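Long-range contacts in sialidase B (Streptococcus pneumoniae serotype 4, PDB 4XJW), which hydrolyses alpha-(2->3)-, alpha-(2->6)- and alpha-(2->8)-glycosidic linkages of terminal sialic acids in oligosaccharides, glycoproteins and glycolipids: residues D224-G229 with F287-I292; F256-N261 with L303-M308; G29-V34 with V111-D116; T107-S112 with K175-Q180. The protein carries 1 engineered substitution. One frame throughout, in Å; residues are numbered along the deposited sequence.

Contact 1: residues D224-G229 with F287-I292; sequences DARYGG and FIDSSI. With DMS (dimethyl sulfoxide), chain C.
Ile288 lays its longer arm across the ion pair of Asp224 and Arg226. With CG1 anti to the backbone N (chi1 177°) and the chain continuing extended, CG1 comes within 3.5 Å of Asp224 OD2, while CD1 reaches 3.4 Å from Arg226 NH2. The ion pair itself illustrates a side-on grip on a single oxygen. Arg226 NE and NH2 both donate to Asp224 OD2, at 3.0 and 2.8 Å, and that oxygen lies close to the guanidinium plane. NE meets its anti lone pair, whereas NH2 approaches from the same side but out of the carboxylate plane. This division of labour leaves the other oxygen for the second strand: Asp289 N donates to the syn lone pair of Asp224 OD1 at 3.1 Å (N-H...O 147°). A water extends the join by donating to Asp224 OD1 and accepting from Ser290 N. Beyond the protein, Arg226 NH2 bonds at 3.1 Å to the oxygen of a dimethyl sulfoxide, probably from the crystallisation liquor, which lies at the guanidinium edge. The same oxygen lies 2.6 Å from Asp289 OD1. Arg226 NH1 forms a salt bridge to Asp232, the proton acceptor by similarity, which places the contact beside the probable active site and is consistent with Arg226 helping to position that acid. The segments 224-226 and 287-292, of strands 219-226 and 286-294, run roughly antiparallel at 151° in separate sheets of the catalytic beta-propeller, with Ile208 of strand 205-213 touching Asp224, Arg226 and Asp289, and Asp306 of strand 301-308 packing against Ile288.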
loop_
_atom_site.group_PDB
_atom_site.type_symbol
_atom_site.label_atom_id
_atom_site.label_comp_id
_atom_site.label_asym_id
_atom_site.label_seq_id
_atom_site.Cartn_x
_atom_site.Cartn_y
_atom_site.Cartn_z
ATOM N N ASP A 224 6.184 -0.632 -2.081
ATOM C CA ASP A 224 6.810 0.463 -1.340
ATOM C C ASP A 224 6.766 0.109 0.140
ATOM O O ASP A 224 5.682 -0.064 0.696
ATOM C CB ASP A 224 5.995 1.753 -1.488
ATOM C CG ASP A 224 6.217 2.492 -2.800
ATOM O OD1 ASP A 224 6.576 1.906 -3.840
ATOM O OD2 ASP A 224 5.966 3.719 -2.779
ATOM N N ALA A 225 7.938 -0.010 0.759
ATOM C CA ALA A 225 8.065 -0.147 2.197
ATOM C C ALA A 225 8.181 1.300 2.692
ATOM O O ALA A 225 9.213 1.942 2.497
ATOM C CB ALA A 225 9.314 -0.951 2.543
ATOM N N ARG A 226 7.110 1.817 3.287
ATOM C CA ARG A 226 7.051 3.236 3.616
ATOM C C ARG A 226 7.258 3.447 5.112
ATOM O O ARG A 226 6.514 2.910 5.947
ATOM C CB ARG A 226 5.732 3.842 3.121
ATOM C CG ARG A 226 5.544 3.748 1.601
ATOM C CD ARG A 226 4.627 4.841 1.076
ATOM N NE ARG A 226 4.572 4.828 -0.384
ATOM C CZ ARG A 226 3.827 5.653 -1.108
ATOM N NH1 ARG A 226 3.064 6.560 -0.504
ATOM N NH2 ARG A 226 3.851 5.569 -2.430
ATOM N N TYR A 227 8.284 4.225 5.449
ATOM C CA TYR A 227 8.698 4.335 6.847
ATOM C C TYR A 227 8.039 5.489 7.597
ATOM O O TYR A 227 7.713 5.335 8.774
ATOM C CB TYR A 227 10.233 4.394 6.959
ATOM C CG TYR A 227 10.879 3.125 6.471
ATOM C CD1 TYR A 227 11.105 2.919 5.108
ATOM C CD2 TYR A 227 11.225 2.112 7.364
ATOM C CE1 TYR A 227 11.669 1.737 4.647
ATOM C CE2 TYR A 227 11.793 0.915 6.908
ATOM C CZ TYR A 227 12.013 0.748 5.551
ATOM O OH TYR A 227 12.573 -0.417 5.074
ATOM N N GLY A 228 7.849 6.614 6.907
ATOM C CA GLY A 228 7.323 7.837 7.504
ATOM C C GLY A 228 5.821 7.953 7.323
ATOM O O GLY A 228 5.312 8.890 6.684
ATOM N N GLY A 229 5.090 7.001 7.895
ATOM C CA GLY A 229 3.665 6.910 7.635
ATOM C C GLY A 229 3.436 6.481 6.192
ATOM O O GLY A 229 4.355 5.993 5.532
ATOM N N PHE A 287 12.719 5.775 -2.783
ATOM C CA PHE A 287 12.239 5.200 -4.037
ATOM C C PHE A 287 10.730 5.153 -3.947
ATOM O O PHE A 287 10.179 5.090 -2.855
ATOM C CB PHE A 287 12.777 3.787 -4.253
ATOM C CG PHE A 287 14.280 3.703 -4.260
ATOM C CD1 PHE A 287 14.980 3.484 -3.074
ATOM C CD2 PHE A 287 14.991 3.819 -5.450
ATOM C CE1 PHE A 287 16.370 3.392 -3.080
ATOM C CE2 PHE A 287 16.382 3.742 -5.465
ATOM C CZ PHE A 287 17.069 3.531 -4.270
ATOM N N ILE A 288 10.046 5.191 -5.079
ATOM C CA ILE A 288 8.588 5.168 -5.024
ATOM C C ILE A 288 8.030 4.646 -6.340
ATOM O O ILE A 288 8.567 4.965 -7.391
ATOM C CB ILE A 288 8.037 6.569 -4.642
ATOM C CG1 ILE A 288 6.500 6.591 -4.662
ATOM C CG2 ILE A 288 8.643 7.657 -5.554
ATOM C CD1 ILE A 288 5.906 7.816 -3.963
ATOM N N ASP A 289 6.985 3.810 -6.263
ATOM C CA ASP A 289 6.286 3.285 -7.451
ATOM C C ASP A 289 7.132 2.328 -8.280
ATOM O O ASP A 289 7.882 2.744 -9.161
ATOM C CB ASP A 289 5.727 4.417 -8.340
ATOM C CG ASP A 289 4.634 5.210 -7.655
ATOM O OD1 ASP A 289 4.188 4.799 -6.563
ATOM O OD2 ASP A 289 4.219 6.259 -8.198
ATOM N N SER A 290 6.993 1.039 -7.999
ATOM C CA SER A 290 7.785 0.034 -8.689
ATOM C C SER A 290 6.990 -0.735 -9.731
ATOM O O SER A 290 5.750 -0.776 -9.691
ATOM C CB SER A 290 8.434 -0.936 -7.695
ATOM O OG SER A 290 7.467 -1.720 -7.013
ATOM N N SER A 291 7.722 -1.378 -10.637
ATOM C CA SER A 291 7.121 -2.144 -11.728
ATOM C C SER A 291 8.058 -3.289 -12.108
ATOM O O SER A 291 9.285 -3.108 -12.118
ATOM C CB SER A 291 6.862 -1.245 -12.943
ATOM O OG SER A 291 5.952 -1.872 -13.823
ATOM N N ILE A 292 7.486 -4.454 -12.431
ATOM C CA ILE A 292 8.262 -5.672 -12.696
ATOM C C ILE A 292 7.969 -6.265 -14.077
ATOM O O ILE A 292 6.828 -6.241 -14.535
ATOM C CB ILE A 292 7.957 -6.753 -11.643
ATOM C CG1 ILE A 292 8.507 -6.350 -10.282
ATOM C CG2 ILE A 292 8.577 -8.094 -12.037
ATOM C CD1 ILE A 292 7.992 -7.251 -9.160
HETATM S S DMS C . 1.496 6.776 -5.932
HETATM O O DMS C . 2.747 6.466 -5.159
HETATM C C1 DMS C . 0.155 7.041 -4.738
HETATM C C2 DMS C . 1.657 8.482 -6.527
HETATM O O HOH W 1 5.855 -0.178 -5.460
#

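Contact 2: residues F256-N261 with L303-M308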
loop_
_atom_site.group_PDB
_atom_site.type_symbol
_atom_site.label_atom_id
_atom_site.label_comp_id
_atom_site.label_asym_id
_atom_site.label_seq_id
_atom_site.Cartn_x
_atom_site.Cartn_y
_atom_site.Cartn_z
ATOM N N PHE A 256 15.158 -6.297 0.132
ATOM C CA PHE A 256 15.091 -5.033 -0.603
ATOM C C PHE A 256 15.597 -5.184 -2.024
ATOM O O PHE A 256 16.628 -5.819 -2.262
ATOM C CB PHE A 256 15.889 -3.909 0.083
ATOM C CG PHE A 256 15.384 -3.538 1.441
ATOM C CD1 PHE A 256 14.119 -2.979 1.599
ATOM C CD2 PHE A 256 16.176 -3.719 2.564
ATOM C CE1 PHE A 256 13.655 -2.637 2.865
ATOM C CE2 PHE A 256 15.724 -3.379 3.823
ATOM C CZ PHE A 256 14.462 -2.835 3.978
ATOM N N ALA A 257 14.865 -4.580 -2.957
ATOM C CA ALA A 257 15.301 -4.431 -4.339
ATOM C C ALA A 257 16.035 -3.110 -4.548
ATOM O O ALA A 257 17.003 -3.044 -5.318
ATOM C CB ALA A 257 14.124 -4.543 -5.298
ATOM N N MET A 258 15.555 -2.054 -3.892
ATOM C CA MET A 258 16.216 -0.746 -3.912
ATOM C C MET A 258 16.108 -0.139 -2.530
ATOM O O MET A 258 15.024 -0.113 -1.935
ATOM C CB MET A 258 15.562 0.204 -4.930
ATOM C CG MET A 258 15.667 -0.250 -6.379
ATOM S SD MET A 258 15.020 0.995 -7.510
ATOM C CE MET A 258 15.135 0.099 -9.058
ATOM N N LYS A 259 17.228 0.357 -2.015
ATOM C CA LYS A 259 17.236 0.943 -0.685
ATOM C C LYS A 259 18.280 2.037 -0.582
ATOM O O LYS A 259 19.279 2.042 -1.318
ATOM C CB LYS A 259 17.523 -0.123 0.362
ATOM C CG LYS A 259 18.966 -0.584 0.334
ATOM C CD LYS A 259 19.268 -1.535 1.471
ATOM C CE LYS A 259 18.793 -0.931 2.766
ATOM N NZ LYS A 259 19.103 -1.769 3.957
ATOM N N PHE A 260 18.025 2.971 0.329
ATOM C CA PHE A 260 18.977 4.000 0.712
ATOM C C PHE A 260 19.212 3.894 2.206
ATOM O O PHE A 260 18.350 3.408 2.946
ATOM C CB PHE A 260 18.417 5.392 0.427
ATOM C CG PHE A 260 18.507 5.813 -1.005
ATOM C CD1 PHE A 260 19.708 5.737 -1.698
ATOM C CD2 PHE A 260 17.387 6.310 -1.663
ATOM C CE1 PHE A 260 19.794 6.167 -3.023
ATOM C CE2 PHE A 260 17.468 6.728 -2.988
ATOM C CZ PHE A 260 18.669 6.652 -3.662
ATOM N N ASN A 261 20.373 4.365 2.654
ATOM C CA ASN A 261 20.754 4.207 4.053
ATOM C C ASN A 261 21.065 5.514 4.760
ATOM O O ASN A 261 21.618 5.514 5.873
ATOM C CB ASN A 261 21.921 3.230 4.178
ATOM C CG ASN A 261 21.502 1.801 3.884
ATOM O OD1 ASN A 261 20.464 1.337 4.364
ATOM N ND2 ASN A 261 22.284 1.110 3.075
ATOM N N LEU A 303 13.238 -4.857 -12.505
ATOM C CA LEU A 303 12.369 -4.004 -11.698
ATOM C C LEU A 303 12.758 -2.545 -11.869
ATOM O O LEU A 303 13.937 -2.190 -11.770
ATOM C CB LEU A 303 12.419 -4.438 -10.216
ATOM C CG LEU A 303 11.578 -3.678 -9.174
ATOM C CD1 LEU A 303 11.220 -4.584 -8.006
ATOM C CD2 LEU A 303 12.317 -2.464 -8.632
ATOM N N LEU A 304 11.767 -1.709 -12.149
ATOM C CA LEU A 304 11.994 -0.273 -12.233
ATOM C C LEU A 304 11.301 0.432 -11.060
ATOM O O LEU A 304 10.327 -0.079 -10.511
ATOM C CB LEU A 304 11.495 0.289 -13.574
ATOM C CG LEU A 304 12.463 0.277 -14.760
ATOM C CD1 LEU A 304 12.950 -1.122 -15.083
ATOM C CD2 LEU A 304 11.801 0.909 -15.976
ATOM N N ALA A 305 11.811 1.599 -10.673
ATOM C CA ALA A 305 11.149 2.457 -9.680
ATOM C C ALA A 305 11.551 3.910 -9.881
ATOM O O ALA A 305 12.592 4.187 -10.465
ATOM C CB ALA A 305 11.482 2.007 -8.247
ATOM N N ASP A 306 10.742 4.839 -9.392
ATOM C CA ASP A 306 11.191 6.229 -9.368
ATOM C C ASP A 306 12.231 6.382 -8.269
ATOM O O ASP A 306 12.132 5.726 -7.226
ATOM C CB ASP A 306 10.060 7.201 -9.037
ATOM C CG ASP A 306 8.869 7.113 -9.983
ATOM O OD1 ASP A 306 9.029 6.740 -11.160
ATOM O OD2 ASP A 306 7.755 7.459 -9.520
ATOM N N VAL A 307 13.206 7.267 -8.487
ATOM C CA VAL A 307 14.179 7.599 -7.442
ATOM C C VAL A 307 14.073 9.071 -7.107
ATOM O O VAL A 307 14.065 9.917 -8.005
ATOM C CB VAL A 307 15.619 7.313 -7.886
ATOM C CG1 VAL A 307 16.564 7.422 -6.688
ATOM C CG2 VAL A 307 15.702 5.945 -8.497
ATOM N N MET A 308 14.003 9.363 -5.813
ATOM C CA MET A 308 13.921 10.732 -5.300
ATOM C C MET A 308 15.138 11.078 -4.455
ATOM O O MET A 308 15.442 10.392 -3.477
ATOM C CB MET A 308 12.675 10.885 -4.439
ATOM C CG MET A 308 11.374 10.621 -5.166
ATOM S SD MET A 308 11.001 11.913 -6.369
ATOM C CE MET A 308 9.498 11.255 -7.093
#
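Met258 and Leu303 lie alongside one another, running opposite ways, a simple case of how long, flexible side chains pack a loop against the face of a strand. The methyl CE of Met258 lies 3.8 Å from Leu303 CD2 and 3.7 Å from Leu303 O, while its SD rests 3.8 Å from Ala305 CB. An extended tail (chi2 -174°, chi3 -175°) carries the thioether far enough to serve both residues. On one flank Ala257 CB meets Leu303 CD1 at 4.0 Å. On the other, Phe260 crosses Val307 at about a right angle and presents its ring edge to the branch methyl, Phe260 CZ to Val307 CG1 being 3.8 Å. Leu303, Ala305 and Val307 are alternate residues of one strand, which puts all three side chains on the face turned to the loop. The touching parts, 257-260 and 303-308, run within 17° of each other, yet they are joined by apolar packing alone. Further out, Ala257 and Met258 both face Ile239 in a classic beta bulge, at the corner where the chain turns at 257. Asn238 OD1 holds Phe260 N, and the Phe260 ring stacks on that of Phe287. Thr424 touches both Met258 and Leu303 from strand 420-426. The loop that leaves outermost strand 255-256 of one four-stranded sheet thus packs on strand 301-308 of the next, an apolar join between neighbouring sheets of the sialidase beta-propeller.

Contact 3: residues G29-V34 with V111-D116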
loop_
_atom_site.group_PDB
_atom_site.type_symbol
_atom_site.label_atom_id
_atom_site.label_comp_id
_atom_site.label_asym_id
_atom_site.label_seq_id
_atom_site.Cartn_x
_atom_site.Cartn_y
_atom_site.Cartn_z
ATOM N N GLY A 29 -12.192 -8.248 38.750
ATOM C CA GLY A 29 -10.856 -7.732 38.555
ATOM C C GLY A 29 -10.887 -6.649 37.497
ATOM O O GLY A 29 -11.941 -6.365 36.909
ATOM N N GLU A 30 -9.727 -6.056 37.243
ATOM C CA GLU A 30 -9.663 -4.861 36.413
ATOM C C GLU A 30 -9.199 -5.107 34.983
ATOM O O GLU A 30 -9.142 -4.169 34.178
ATOM C CB GLU A 30 -8.774 -3.815 37.079
ATOM C CG GLU A 30 -9.344 -3.259 38.375
ATOM C CD GLU A 30 -8.340 -2.399 39.106
ATOM O OE1 GLU A 30 -7.133 -2.693 38.992
ATOM O OE2 GLU A 30 -8.756 -1.433 39.778
ATOM N N SER A 31 -8.876 -6.354 34.667
ATOM C CA SER A 31 -8.429 -6.701 33.325
ATOM C C SER A 31 -9.381 -7.680 32.655
ATOM O O SER A 31 -9.798 -8.670 33.261
ATOM C CB SER A 31 -7.005 -7.260 33.361
ATOM O OG SER A 31 -6.094 -6.276 33.803
ATOM N N GLN A 32 -9.706 -7.415 31.394
ATOM C CA GLN A 32 -10.629 -8.268 30.650
ATOM C C GLN A 32 -10.188 -8.422 29.204
ATOM O O GLN A 32 -9.516 -7.554 28.647
ATOM C CB GLN A 32 -12.057 -7.706 30.685
ATOM C CG GLN A 32 -12.899 -8.133 31.894
ATOM C CD GLN A 32 -12.552 -7.381 33.169
ATOM O OE1 GLN A 32 -12.140 -6.219 33.130
ATOM N NE2 GLN A 32 -12.725 -8.043 34.314
ATOM N N THR A 33 -10.574 -9.538 28.603
ATOM C CA THR A 33 -10.374 -9.748 27.181
ATOM C C THR A 33 -11.698 -10.182 26.596
ATOM O O THR A 33 -12.367 -11.054 27.153
ATOM C CB THR A 33 -9.309 -10.822 26.930
ATOM O OG1 THR A 33 -8.054 -10.342 27.414
ATOM C CG2 THR A 33 -9.185 -11.132 25.447
ATOM N N VAL A 34 -12.083 -9.559 25.485
ATOM C CA VAL A 34 -13.285 -9.949 24.757
ATOM C C VAL A 34 -12.855 -10.583 23.438
ATOM O O VAL A 34 -12.059 -10.004 22.702
ATOM C CB VAL A 34 -14.198 -8.738 24.478
ATOM C CG1 VAL A 34 -15.426 -9.184 23.696
ATOM C CG2 VAL A 34 -14.604 -8.062 25.775
ATOM N N VAL A 111 -8.270 -6.365 24.271
ATOM C CA VAL A 111 -7.599 -6.584 25.550
ATOM C C VAL A 111 -7.579 -5.292 26.381
ATOM O O VAL A 111 -7.083 -4.249 25.937
ATOM C CB VAL A 111 -6.168 -7.118 25.335
ATOM C CG1 VAL A 111 -5.501 -7.369 26.675
ATOM C CG2 VAL A 111 -6.204 -8.408 24.509
ATOM N N SER A 112 -8.136 -5.367 27.590
ATOM C CA SER A 112 -8.164 -4.250 28.526
ATOM C C SER A 112 -7.244 -4.595 29.702
ATOM O O SER A 112 -7.598 -5.400 30.564
ATOM C CB SER A 112 -9.607 -4.010 28.994
ATOM O OG SER A 112 -9.715 -2.901 29.860
ATOM N N ASP A 113 -6.063 -3.981 29.721
ATOM C CA ASP A 113 -4.964 -4.415 30.579
ATOM C C ASP A 113 -4.681 -3.394 31.676
ATOM O O ASP A 113 -4.057 -2.359 31.430
ATOM C CB ASP A 113 -3.712 -4.628 29.721
ATOM C CG ASP A 113 -2.567 -5.274 30.485
ATOM O OD1 ASP A 113 -2.645 -5.373 31.724
ATOM O OD2 ASP A 113 -1.584 -5.671 29.828
ATOM N N SER A 114 -5.134 -3.693 32.891
ATOM C CA SER A 114 -4.976 -2.768 34.010
ATOM C C SER A 114 -3.529 -2.557 34.462
ATOM O O SER A 114 -3.144 -1.444 34.828
ATOM C CB SER A 114 -5.868 -3.172 35.194
ATOM O OG SER A 114 -5.593 -4.477 35.665
ATOM N N LYS A 115 -2.720 -3.609 34.422
ATOM C CA LYS A 115 -1.337 -3.476 34.876
ATOM C C LYS A 115 -0.482 -2.616 33.941
ATOM O O LYS A 115 0.364 -1.855 34.408
ATOM C CB LYS A 115 -0.697 -4.841 35.120
ATOM C CG LYS A 115 -1.227 -5.546 36.363
ATOM C CD LYS A 115 -0.104 -5.882 37.337
ATOM C CE LYS A 115 -0.421 -7.146 38.140
ATOM N NZ LYS A 115 0.649 -7.495 39.121
ATOM N N ASP A 116 -0.704 -2.722 32.632
ATOM C CA ASP A 116 0.028 -1.880 31.679
ATOM C C ASP A 116 -0.769 -0.650 31.258
ATOM O O ASP A 116 -0.295 0.161 30.444
ATOM C CB ASP A 116 0.471 -2.665 30.441
ATOM C CG ASP A 116 1.618 -3.610 30.732
ATOM O OD1 ASP A 116 2.113 -3.601 31.882
ATOM O OD2 ASP A 116 2.028 -4.356 29.811
HETATM O O HOH W 2 -10.807 -3.968 32.080
HETATM O O HOH W 3 -3.361 -7.148 33.588
#
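Ser114 and Ser31 meet hydroxyl to hydroxyl, OG to OG at 2.6 Å, and these two serines, with Ser112, account for much of the buried surface. The OG of Ser114 sits between its own backbone N and carbonyl carbon (chi1 59°), a rotation that points it at Ser31. Its CB also packs against Glu30 CB at 3.5 Å. A water joins Ser31 OG to Asp113 OD1. Ser112 makes the backbone part of the contact. It forms an antiparallel hydrogen-bonded pair with Gln32, in which Ser112 N donates to Gln32 O at 2.8 Å and Gln32 N to Ser112 O at 3.0 Å. Strands 32-39 and 102-113 are thus neighbours in an antiparallel sheet of the N-terminal domain, a beta-sandwich of the concanavalin-like lectin type. Ser31 CA makes a C-H...O contact of 3.2 Å to Ser112 O. The hydroxyl of Ser112 donates to a second water, which in turn donates to Glu30 O and Gln32 OE1. Gln32 NE2 bonds to Gly29 O in its own loop and to Asn174. One residue along, Thr33 and Val111 form the non-hydrogen-bonded pair, side by side, with Thr33 OG1, itself bonded to Lys175 O, 3.9 Å from Val111 CG2.

Contact 4: residues T107-S112 with K175-Q180; sequences TLVFVS and KAISDQ
Ala176 lies against Val111 in a loop that Thr33 OG1 grips on either side of it, bonding to Lys175 O and Ile177 N. The example shows how one hydroxyl can fasten a loop to a sheet whose own contact with it is apolar. Val111 CG1, anti to the backbone N (chi1 -179°), touches Ala176 CB at 3.6 Å. The same methyl lies 3.9 Å from Ile177 O, while the other branch, CG2, faces Ile177 CG1 at 4.3 Å. Ile177 then reaches along the strand, its CD1 coming to 4.4 Å from Val109 CG1. Val109 and Val111 are two residues apart and turn to the same face of the sheet, whereas Phe110 between them packs with Phe64. Ala176 CB is also 4.0 Å from Ser112 O. Next in the chain, Ser178 occupies the N-cap of helix 179-182; its side chain caps a backbone N further on, while its own N donates to Glu181 OE1, consistent with a capping box. Asp179 is tied to Tyr122 of the adjoining strand. The result is a loop and short helix, leading out of strand 166-173, laid on one face of the antiparallel sheet in the concanavalin-like beta-sandwich.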
loop_
_atom_site.group_PDB
_atom_site.type_symbol
_atom_site.label_atom_id
_atom_site.label_comp_id
_atom_site.label_asym_id
_atom_site.label_seq_id
_atom_site.Cartn_x
_atom_site.Cartn_y
_atom_site.Cartn_z
ATOM N N THR A 107 -12.657 -11.944 13.220
ATOM C CA THR A 107 -12.249 -12.369 14.552
ATOM C C THR A 107 -11.703 -11.160 15.288
ATOM O O THR A 107 -10.632 -10.638 14.948
ATOM C CB THR A 107 -11.179 -13.484 14.507
ATOM O OG1 THR A 107 -11.666 -14.595 13.739
ATOM C CG2 THR A 107 -10.831 -13.975 15.925
ATOM N N LEU A 108 -12.442 -10.713 16.297
ATOM C CA LEU A 108 -12.069 -9.520 17.043
ATOM C C LEU A 108 -11.567 -9.929 18.427
ATOM O O LEU A 108 -12.179 -10.750 19.091
ATOM C CB LEU A 108 -13.267 -8.573 17.119
ATOM C CG LEU A 108 -13.099 -7.273 17.902
ATOM C CD1 LEU A 108 -13.971 -6.166 17.314
ATOM C CD2 LEU A 108 -13.436 -7.460 19.389
ATOM N N VAL A 109 -10.439 -9.369 18.847
ATOM C CA VAL A 109 -9.929 -9.588 20.200
ATOM C C VAL A 109 -9.609 -8.240 20.833
ATOM O O VAL A 109 -8.766 -7.496 20.324
ATOM C CB VAL A 109 -8.645 -10.431 20.197
ATOM C CG1 VAL A 109 -8.150 -10.650 21.637
ATOM C CG2 VAL A 109 -8.893 -11.766 19.517
ATOM N N PHE A 110 -10.259 -7.926 21.951
ATOM C CA PHE A 110 -10.006 -6.659 22.618
ATOM C C PHE A 110 -9.439 -6.932 23.996
ATOM O O PHE A 110 -10.036 -7.671 24.776
ATOM C CB PHE A 110 -11.275 -5.823 22.735
ATOM C CG PHE A 110 -11.064 -4.530 23.476
ATOM C CD1 PHE A 110 -10.324 -3.510 22.903
ATOM C CD2 PHE A 110 -11.591 -4.352 24.750
ATOM C CE1 PHE A 110 -10.111 -2.315 23.577
ATOM C CE2 PHE A 110 -11.389 -3.163 25.437
ATOM C CZ PHE A 110 -10.650 -2.140 24.845
ATOM N N VAL A 111 -8.270 -6.365 24.271
ATOM C CA VAL A 111 -7.599 -6.584 25.550
ATOM C C VAL A 111 -7.579 -5.292 26.381
ATOM O O VAL A 111 -7.083 -4.249 25.937
ATOM C CB VAL A 111 -6.168 -7.118 25.335
ATOM C CG1 VAL A 111 -5.501 -7.369 26.675
ATOM C CG2 VAL A 111 -6.204 -8.408 24.509
ATOM N N SER A 112 -8.136 -5.367 27.590
ATOM C CA SER A 112 -8.164 -4.250 28.526
ATOM C C SER A 112 -7.244 -4.595 29.702
ATOM O O SER A 112 -7.598 -5.400 30.564
ATOM C CB SER A 112 -9.607 -4.010 28.994
ATOM O OG SER A 112 -9.715 -2.901 29.860
ATOM N N LYS A 175 -8.949 -11.667 32.391
ATOM C CA LYS A 175 -7.515 -11.524 32.290
ATOM C C LYS A 175 -7.221 -10.732 31.020
ATOM O O LYS A 175 -8.007 -10.761 30.072
ATOM C CB LYS A 175 -6.884 -12.913 32.197
ATOM C CG LYS A 175 -5.363 -12.943 32.138
ATOM C CD LYS A 175 -4.867 -14.377 31.978
ATOM C CE LYS A 175 -3.391 -14.414 31.619
ATOM N NZ LYS A 175 -2.941 -15.794 31.258
ATOM N N ALA A 176 -6.112 -10.003 31.021
ATOM C CA ALA A 176 -5.575 -9.429 29.788
ATOM C C ALA A 176 -4.665 -10.476 29.178
ATOM O O ALA A 176 -3.544 -10.680 29.657
ATOM C CB ALA A 176 -4.798 -8.166 30.089
ATOM N N ILE A 177 -5.136 -11.165 28.141
ATOM C CA ILE A 177 -4.305 -12.203 27.533
ATOM C C ILE A 177 -3.141 -11.593 26.752
ATOM O O ILE A 177 -3.260 -10.506 26.172
ATOM C CB ILE A 177 -5.103 -13.192 26.645
ATOM C CG1 ILE A 177 -5.587 -12.529 25.355
ATOM C CG2 ILE A 177 -6.255 -13.834 27.433
ATOM C CD1 ILE A 177 -6.150 -13.528 24.355
ATOM N N SER A 178 -2.014 -12.294 26.754
ATOM C CA SER A 178 -0.792 -11.805 26.127
ATOM C C SER A 178 -0.897 -11.802 24.613
ATOM O O SER A 178 -1.740 -12.493 24.034
ATOM C CB SER A 178 0.392 -12.681 26.522
ATOM O OG SER A 178 0.260 -13.976 25.960
ATOM N N ASP A 179 -0.027 -11.022 23.978
ATOM C CA ASP A 179 0.071 -10.998 22.523
ATOM C C ASP A 179 0.296 -12.413 21.982
ATOM O O ASP A 179 -0.308 -12.805 20.983
ATOM C CB ASP A 179 1.204 -10.065 22.089
ATOM C CG ASP A 179 1.138 -9.709 20.613
ATOM O OD1 ASP A 179 0.263 -8.897 20.236
ATOM O OD2 ASP A 179 1.963 -10.233 19.837
ATOM N N GLN A 180 1.148 -13.176 22.663
ATOM C CA GLN A 180 1.392 -14.575 22.314
ATOM C C GLN A 180 0.097 -15.381 22.340
ATOM O O GLN A 180 -0.212 -16.114 21.393
ATOM C CB GLN A 180 2.407 -15.194 23.281
ATOM C CG GLN A 180 2.695 -16.670 23.030
ATOM C CD GLN A 180 3.959 -17.150 23.729
ATOM O OE1 GLN A 180 4.645 -16.379 24.402
ATOM N NE2 GLN A 180 4.275 -18.432 23.566
#

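How the contacts relate
The four contacts form two pairs in separate domains. Contacts 1 and 2, centres about 8 Å apart, interlock in the propeller: strands 286-294 and 301-308 are sheet neighbours, joined by Ser291 O to Leu304 N (2.8 Å) and Ile288 O to Asp306 N (3.0 Å). Contact 1 lies nearer the catalytic centre, the Arg226 side chain being about 4 Å from that of Arg207, a substrate-binding residue by similarity. In contact 2, the Leu303 side chain is about 13 Å from the bound Optactin, an allosteric inhibitor. Contacts 3 and 4 share Val111 and Ser112 on strand 102-113, with centres about 8 Å apart. Between contacts 1 and 3 the centres are about 37 Å apart.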